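PDB 6G16: metastasis-associated protein MTA1 from Homo sapiens, which probably acts as a scaffold subunit of a chromatin-remodelling corepressor complex (NuRD), binding a partner protein through the region modelled here. Local coordinates for residues L24-I28 / L29-H33; R70-L73 / E74-L77. All blocks are in the same frame, centred on the assembly; numbering follows the deposited sequence.

Contact 1: L24-I28 / L29-H33; sequences LCREI and LRPWH
Cys25 O is gripped by two backbone donors: Leu29 N, four residues on, at 2.9 Å with a nearly straight N-H...O angle of 168°, and Ile28 N, from the same short turn. Cys25 is the N-cap of helix 26-29, a single turn that closes with a second bond, Arg30 N to Arg26 O at 2.9 Å; here the donor is tilted 33° from the carbonyl plane. Arg30 then breaks the run. Its positive phi (58°) puts it in the left-handed region, and it becomes the N-cap of helix 31-34. Its side chain leans back over the first turn, CG 3.4 Å from Glu27 O, while the chain bends further out and lays NH2 3.4 Å above the centre of the His33 ring. Trp32 folds towards the first turn by its edge: with CG between the backbone N and the carbonyl carbon, CZ3 comes to 3.9 Å from Arg26 CG, and one ring face carries Arg30 CA near its rim. The Arg26 guanidinium lies nearly coplanar with the indole, and its NH1 meets Pro31 CG at 3.9 Å, side chain crossing side chain at about a right angle. That same NH1 forms a salt bridge with an acidic side chain of the chain of another protein. Cut back to an alanine here, Arg30 would probably leave one face of the His33 ring without its guanidinium and Glu27 O without the aliphatic chain beside it. Leu29 and Ile28 touch Ile47 of helix 44-53, and Leu29 also packs on an aromatic side chain of the other protein. The motif is a pair of one-turn helices joined at one residue of left-handed backbone conformation, which ends the first and caps the second within the MTA R1 domain.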
ATOM      1  N   LEU B  24      -3.013 -21.971  21.738  1.00 55.03           N
ATOM      2  CA  LEU B  24      -3.063 -22.500  23.109  1.00 56.52           C
ATOM      3  C   LEU B  24      -3.072 -21.464  24.217  1.00 58.53           C
ATOM      4  O   LEU B  24      -3.821 -21.612  25.182  1.00 62.65           O
ATOM      5  CB  LEU B  24      -1.866 -23.418  23.372  1.00 56.32           C
ATOM      6  CG  LEU B  24      -2.020 -24.891  22.973  1.00 57.15           C
ATOM      7  CD1 LEU B  24      -0.991 -25.710  23.764  1.00 57.01           C
ATOM      8  CD2 LEU B  24      -3.450 -25.424  23.216  1.00 57.75           C
ATOM      9  N   CYS B  25      -2.230 -20.444  24.078  1.00 55.62           N
ATOM     10  CA  CYS B  25      -2.051 -19.435  25.105  1.00 54.54           C
ATOM     11  C   CYS B  25      -2.736 -18.118  24.716  1.00 53.88           C
ATOM     12  O   CYS B  25      -2.351 -17.016  25.148  1.00 51.58           O
ATOM     13  CB  CYS B  25      -0.565 -19.257  25.371  1.00 57.37           C
ATOM     14  SG  CYS B  25       0.239 -20.852  25.701  1.00 61.76           S
ATOM     15  N   ARG B  26      -3.795 -18.256  23.924  1.00 54.20           N
ATOM     16  CA  ARG B  26      -4.694 -17.154  23.600  1.00 55.68           C
ATOM     17  C   ARG B  26      -4.947 -16.193  24.768  1.00 54.16           C
ATOM     18  O   ARG B  26      -4.932 -14.996  24.580  1.00 53.48           O
ATOM     19  CB  ARG B  26      -6.021 -17.731  23.076  1.00 58.09           C
ATOM     20  CG  ARG B  26      -7.060 -16.693  22.679  1.00 65.26           C
ATOM     21  CD  ARG B  26      -8.191 -17.286  21.843  1.00 71.71           C
ATOM     22  NE  ARG B  26      -7.701 -17.928  20.616  1.00 82.00           N
ATOM     23  CZ  ARG B  26      -7.354 -17.294  19.489  1.00 93.62           C
ATOM     24  NH1 ARG B  26      -7.440 -15.965  19.391  1.00100.28           N
ATOM     25  NH2 ARG B  26      -6.923 -17.991  18.433  1.00 93.90           N
ATOM     26  N   GLU B  27      -5.178 -16.719  25.963  1.00 59.08           N
ATOM     27  CA  GLU B  27      -5.570 -15.877  27.111  1.00 63.06           C
ATOM     28  C   GLU B  27      -4.410 -15.054  27.672  1.00 61.14           C
ATOM     29  O   GLU B  27      -4.630 -14.019  28.309  1.00 60.66           O
ATOM     30  CB  GLU B  27      -6.199 -16.719  28.243  1.00 66.37           C
ATOM     31  CG  GLU B  27      -7.328 -17.678  27.853  1.00 70.70           C
ATOM     32  CD  GLU B  27      -8.394 -17.070  26.951  1.00 75.11           C
ATOM     33  OE1 GLU B  27      -8.607 -15.822  27.021  1.00 76.02           O
ATOM     34  OE2 GLU B  27      -9.018 -17.861  26.181  1.00 75.31           O
ATOM     35  N   ILE B  28      -3.185 -15.532  27.456  1.00 58.12           N
ATOM     36  CA  ILE B  28      -1.980 -14.815  27.862  1.00 55.71           C
ATOM     37  C   ILE B  28      -1.521 -13.818  26.789  1.00 53.95           C
ATOM     38  O   ILE B  28      -1.279 -12.651  27.070  1.00 50.89           O
ATOM     39  CB  ILE B  28      -0.839 -15.786  28.159  1.00 56.41           C
ATOM     40  CG1 ILE B  28      -1.227 -16.627  29.392  1.00 59.38           C
ATOM     41  CG2 ILE B  28       0.461 -15.011  28.428  1.00 57.33           C
ATOM     42  CD1 ILE B  28      -0.180 -17.636  29.857  1.00 61.04           C
ATOM     43  N   LEU B  29      -1.399 -14.298  25.563  1.00 52.97           N
ATOM     44  CA  LEU B  29      -0.996 -13.474  24.434  1.00 50.62           C
ATOM     45  C   LEU B  29      -1.970 -12.344  24.127  1.00 49.41           C
ATOM     46  O   LEU B  29      -1.552 -11.230  23.913  1.00 50.30           O
ATOM     47  CB  LEU B  29      -0.835 -14.360  23.197  1.00 49.61           C
ATOM     48  CG  LEU B  29      -0.572 -13.684  21.865  1.00 49.38           C
ATOM     49  CD1 LEU B  29       0.676 -12.811  21.910  1.00 50.35           C
ATOM     50  CD2 LEU B  29      -0.449 -14.769  20.817  1.00 49.93           C
ATOM     51  N   ARG B  30      -3.257 -12.654  24.073  1.00 51.46           N
ATOM     52  CA  ARG B  30      -4.320 -11.683  23.796  1.00 52.58           C
ATOM     53  C   ARG B  30      -4.079 -11.018  22.438  1.00 52.78           C
ATOM     54  O   ARG B  30      -3.821  -9.818  22.371  1.00 56.82           O
ATOM     55  CB  ARG B  30      -4.430 -10.642  24.932  1.00 52.22           C
ATOM     56  CG  ARG B  30      -4.783 -11.236  26.283  1.00 52.24           C
ATOM     57  CD  ARG B  30      -4.470 -10.273  27.408  1.00 53.60           C
ATOM     58  NE  ARG B  30      -5.209  -9.014  27.286  1.00 53.89           N
ATOM     59  CZ  ARG B  30      -4.725  -7.800  27.560  1.00 54.74           C
ATOM     60  NH1 ARG B  30      -3.467  -7.634  27.973  1.00 56.48           N
ATOM     61  NH2 ARG B  30      -5.503  -6.728  27.385  1.00 54.99           N
ATOM     62  N   PRO B  31      -4.135 -11.801  21.353  1.00 52.44           N
ATOM     63  CA  PRO B  31      -3.742 -11.317  20.016  1.00 52.87           C
ATOM     64  C   PRO B  31      -4.462 -10.059  19.549  1.00 52.71           C
ATOM     65  O   PRO B  31      -3.857  -9.220  18.894  1.00 50.40           O
ATOM     66  CB  PRO B  31      -4.108 -12.492  19.079  1.00 52.73           C
ATOM     67  CG  PRO B  31      -4.331 -13.673  19.943  1.00 52.67           C
ATOM     68  CD  PRO B  31      -4.707 -13.158  21.303  1.00 53.53           C
ATOM     69  N   TRP B  32      -5.754  -9.975  19.853  1.00 54.84           N
ATOM     70  CA  TRP B  32      -6.588  -8.809  19.546  1.00 56.48           C
ATOM     71  C   TRP B  32      -5.974  -7.526  20.122  1.00 56.20           C
ATOM     72  O   TRP B  32      -5.993  -6.465  19.481  1.00 60.68           O
ATOM     73  CB  TRP B  32      -8.030  -9.017  20.054  1.00 59.59           C
ATOM     74  CG  TRP B  32      -8.149  -9.303  21.554  1.00 62.22           C
ATOM     75  CD1 TRP B  32      -8.241  -8.384  22.556  1.00 62.00           C
ATOM     76  CD2 TRP B  32      -8.173 -10.602  22.193  1.00 62.51           C
ATOM     77  NE1 TRP B  32      -8.323  -9.027  23.779  1.00 65.26           N
ATOM     78  CE2 TRP B  32      -8.280 -10.383  23.583  1.00 62.79           C
ATOM     79  CE3 TRP B  32      -8.114 -11.925  21.718  1.00 61.68           C
ATOM     80  CZ2 TRP B  32      -8.330 -11.437  24.513  1.00 64.70           C
ATOM     81  CZ3 TRP B  32      -8.160 -12.971  22.641  1.00 63.75           C
ATOM     82  CH2 TRP B  32      -8.270 -12.718  24.024  1.00 64.73           C
ATOM     83  N   HIS B  33      -5.411  -7.650  21.319  1.00 54.32           N
ATOM     84  CA  HIS B  33      -4.753  -6.553  22.034  1.00 52.05           C
ATOM     85  C   HIS B  33      -3.331  -6.329  21.530  1.00 49.55           C
ATOM     86  O   HIS B  33      -2.967  -5.213  21.181  1.00 52.08           O
ATOM     87  CB  HIS B  33      -4.767  -6.863  23.530  1.00 50.74           C
ATOM     88  CG  HIS B  33      -4.001  -5.894  24.361  1.00 50.77           C
ATOM     89  ND1 HIS B  33      -4.489  -4.657  24.709  1.00 51.00           N
ATOM     90  CD2 HIS B  33      -2.781  -5.988  24.936  1.00 53.03           C
ATOM     91  CE1 HIS B  33      -3.600  -4.022  25.449  1.00 49.68           C
ATOM     92  NE2 HIS B  33      -2.554  -4.808  25.603  1.00 52.49           N
TER

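Contact 2: R70-L73 / E74-L77; sequences RKPL and EAVL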
ATOM      1  N   ARG B  70     -16.571 -15.091   7.965  1.00 73.32           N
ATOM      2  CA  ARG B  70     -16.660 -13.632   7.957  1.00 71.36           C
ATOM      3  C   ARG B  70     -17.970 -13.113   7.372  1.00 70.81           C
ATOM      4  O   ARG B  70     -18.518 -13.662   6.410  1.00 64.92           O
ATOM      5  CB  ARG B  70     -15.463 -13.016   7.231  1.00 67.98           C
ATOM      6  CG  ARG B  70     -14.999 -11.720   7.879  1.00 68.94           C
ATOM      7  CD  ARG B  70     -13.892 -11.066   7.077  1.00 72.11           C
ATOM      8  NE  ARG B  70     -12.715 -11.928   7.001  1.00 73.84           N
ATOM      9  CZ  ARG B  70     -11.780 -12.032   7.945  1.00 72.42           C
ATOM     10  NH1 ARG B  70     -11.848 -11.316   9.065  1.00 72.59           N
ATOM     11  NH2 ARG B  70     -10.762 -12.863   7.765  1.00 71.55           N
ATOM     12  N   LYS B  71     -18.447 -12.021   7.952  1.00 67.86           N
ATOM     13  CA  LYS B  71     -19.662 -11.374   7.506  1.00 66.93           C
ATOM     14  C   LYS B  71     -19.498 -10.811   6.083  1.00 66.90           C
ATOM     15  O   LYS B  71     -18.479 -10.147   5.805  1.00 68.41           O
ATOM     16  CB  LYS B  71     -19.990 -10.245   8.462  1.00 69.55           C
ATOM     17  CG  LYS B  71     -21.370  -9.671   8.258  1.00 72.93           C
ATOM     18  CD  LYS B  71     -21.921  -9.007   9.515  1.00 76.37           C
ATOM     19  CE  LYS B  71     -21.012  -7.913  10.059  1.00 71.41           C
ATOM     20  NZ  LYS B  71     -21.777  -6.992  10.940  1.00 67.74           N
ATOM     21  N   PRO B  72     -20.478 -11.070   5.177  1.00 61.98           N
ATOM     22  CA  PRO B  72     -20.340 -10.527   3.810  1.00 61.27           C
ATOM     23  C   PRO B  72     -20.349  -8.998   3.758  1.00 60.27           C
ATOM     24  O   PRO B  72     -20.951  -8.355   4.616  1.00 65.22           O
ATOM     25  CB  PRO B  72     -21.569 -11.065   3.084  1.00 60.18           C
ATOM     26  CG  PRO B  72     -22.044 -12.205   3.886  1.00 61.60           C
ATOM     27  CD  PRO B  72     -21.653 -11.949   5.301  1.00 61.80           C
ATOM     28  N   LEU B  73     -19.715  -8.430   2.741  1.00 55.93           N
ATOM     29  CA  LEU B  73     -19.676  -6.971   2.602  1.00 55.50           C
ATOM     30  C   LEU B  73     -21.092  -6.405   2.602  1.00 56.63           C
ATOM     31  O   LEU B  73     -21.386  -5.375   3.229  1.00 54.17           O
ATOM     32  CB  LEU B  73     -18.922  -6.535   1.349  1.00 52.33           C
ATOM     33  CG  LEU B  73     -18.778  -5.036   1.103  1.00 51.03           C
ATOM     34  CD1 LEU B  73     -18.116  -4.312   2.263  1.00 51.68           C
ATOM     35  CD2 LEU B  73     -17.976  -4.795  -0.162  1.00 50.22           C
ATOM     36  N   GLU B  74     -21.975  -7.117   1.910  1.00 56.62           N
ATOM     37  CA  GLU B  74     -23.375  -6.723   1.798  1.00 55.07           C
ATOM     38  C   GLU B  74     -23.982  -6.504   3.186  1.00 51.54           C
ATOM     39  O   GLU B  74     -24.636  -5.499   3.441  1.00 45.95           O
ATOM     40  CB  GLU B  74     -24.141  -7.796   1.001  1.00 57.02           C
ATOM     41  CG  GLU B  74     -25.574  -7.425   0.624  1.00 61.73           C
ATOM     42  CD  GLU B  74     -25.700  -6.093  -0.141  1.00 64.53           C
ATOM     43  OE1 GLU B  74     -24.699  -5.623  -0.805  1.00 64.07           O
ATOM     44  OE2 GLU B  74     -26.828  -5.523  -0.070  1.00 61.91           O
ATOM     45  N   ALA B  75     -23.714  -7.447   4.078  1.00 51.16           N
ATOM     46  CA  ALA B  75     -24.188  -7.387   5.448  1.00 50.08           C
ATOM     47  C   ALA B  75     -23.547  -6.235   6.213  1.00 48.35           C
ATOM     48  O   ALA B  75     -24.207  -5.570   6.983  1.00 48.02           O
ATOM     49  CB  ALA B  75     -23.892  -8.702   6.143  1.00 50.46           C
ATOM     50  N   VAL B  76     -22.265  -5.991   6.015  1.00 46.95           N
ATOM     51  CA  VAL B  76     -21.652  -4.848   6.705  1.00 48.58           C
ATOM     52  C   VAL B  76     -22.283  -3.535   6.210  1.00 46.46           C
ATOM     53  O   VAL B  76     -22.592  -2.689   7.030  1.00 47.58           O
ATOM     54  CB  VAL B  76     -20.071  -4.811   6.724  1.00 49.20           C
ATOM     55  CG1 VAL B  76     -19.454  -5.420   5.493  1.00 49.60           C
ATOM     56  CG2 VAL B  76     -19.540  -3.379   6.903  1.00 47.33           C
ATOM     57  N   LEU B  77     -22.469  -3.370   4.903  1.00 44.22           N
ATOM     58  CA  LEU B  77     -23.168  -2.181   4.380  1.00 44.43           C
ATOM     59  C   LEU B  77     -24.612  -2.043   4.930  1.00 45.42           C
ATOM     60  O   LEU B  77     -25.013  -0.970   5.356  1.00 44.19           O
ATOM     61  CB  LEU B  77     -23.220  -2.183   2.864  1.00 43.75           C
ATOM     62  CG  LEU B  77     -21.915  -2.304   2.077  1.00 43.39           C
ATOM     63  CD1 LEU B  77     -22.217  -2.410   0.590  1.00 44.19           C
ATOM     64  CD2 LEU B  77     -21.031  -1.112   2.328  1.00 43.48           C
TER
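The flat Pro72-Leu73 peptide group is met in its carbonyl plane, where Val76 N donates to Pro72 O at 3.0 Å. Beside that plane, Ala75 CB approaches the pyrrolidine ring, 4.0 Å from Pro72 CD. Pro72 is the N-cap of helix 73-81, and its carbonyl accepts the first i-to-i+4 bond; the next follows at once, Leu77 N to Leu73 O at 2.8 Å and nearly straight (174°). Lys71 reaches the same alanine from the preceding loop. Its aliphatic part runs beside the methyl, CG 3.4 Å from Ala75 CB, because chi1 (-169°) sets CG opposite the backbone N; the chain then bends at chi3. Leu73 works on another side of the turn: its CD1 lies 3.7 Å from Val76 CG1, the two side chains crossing obliquely, and its CG faces Leu77 CG at 4.3 Å. These three are buried and also pack on side chains of the chain of another protein. An acidic side chain of that chain accepts a hydrogen bond from Leu73 N, in the first turn of the helix, and Arg70 makes a salt bridge to the same protein. The chemistry thus divides the turn: backbone bonds order it, the leucines and valine give it an apolar side for the partner, and a carboxylate at the N-terminal end would probably interact favourably with the helix dipole.

Overall arrangement
Contact 1 comes first along the chain and closes before contact 2 opens; helix 44-53 and the unmodelled residues 58-67 lie between them. Their centres are about 26 Å apart and their nearest atoms about 12 Å, so they do not touch. Contact 1 spans helices 26-29 and 31-34, against helix 44-53, close to the centre of the chain. Contact 2, some 22 Å from that centre, starts the separate helix 73-81. Both fall within the MTA R1 domain, and both meet the chain of another protein through salt bridges and packing, which is consistent with an elongated chain that holds its partner at separate places.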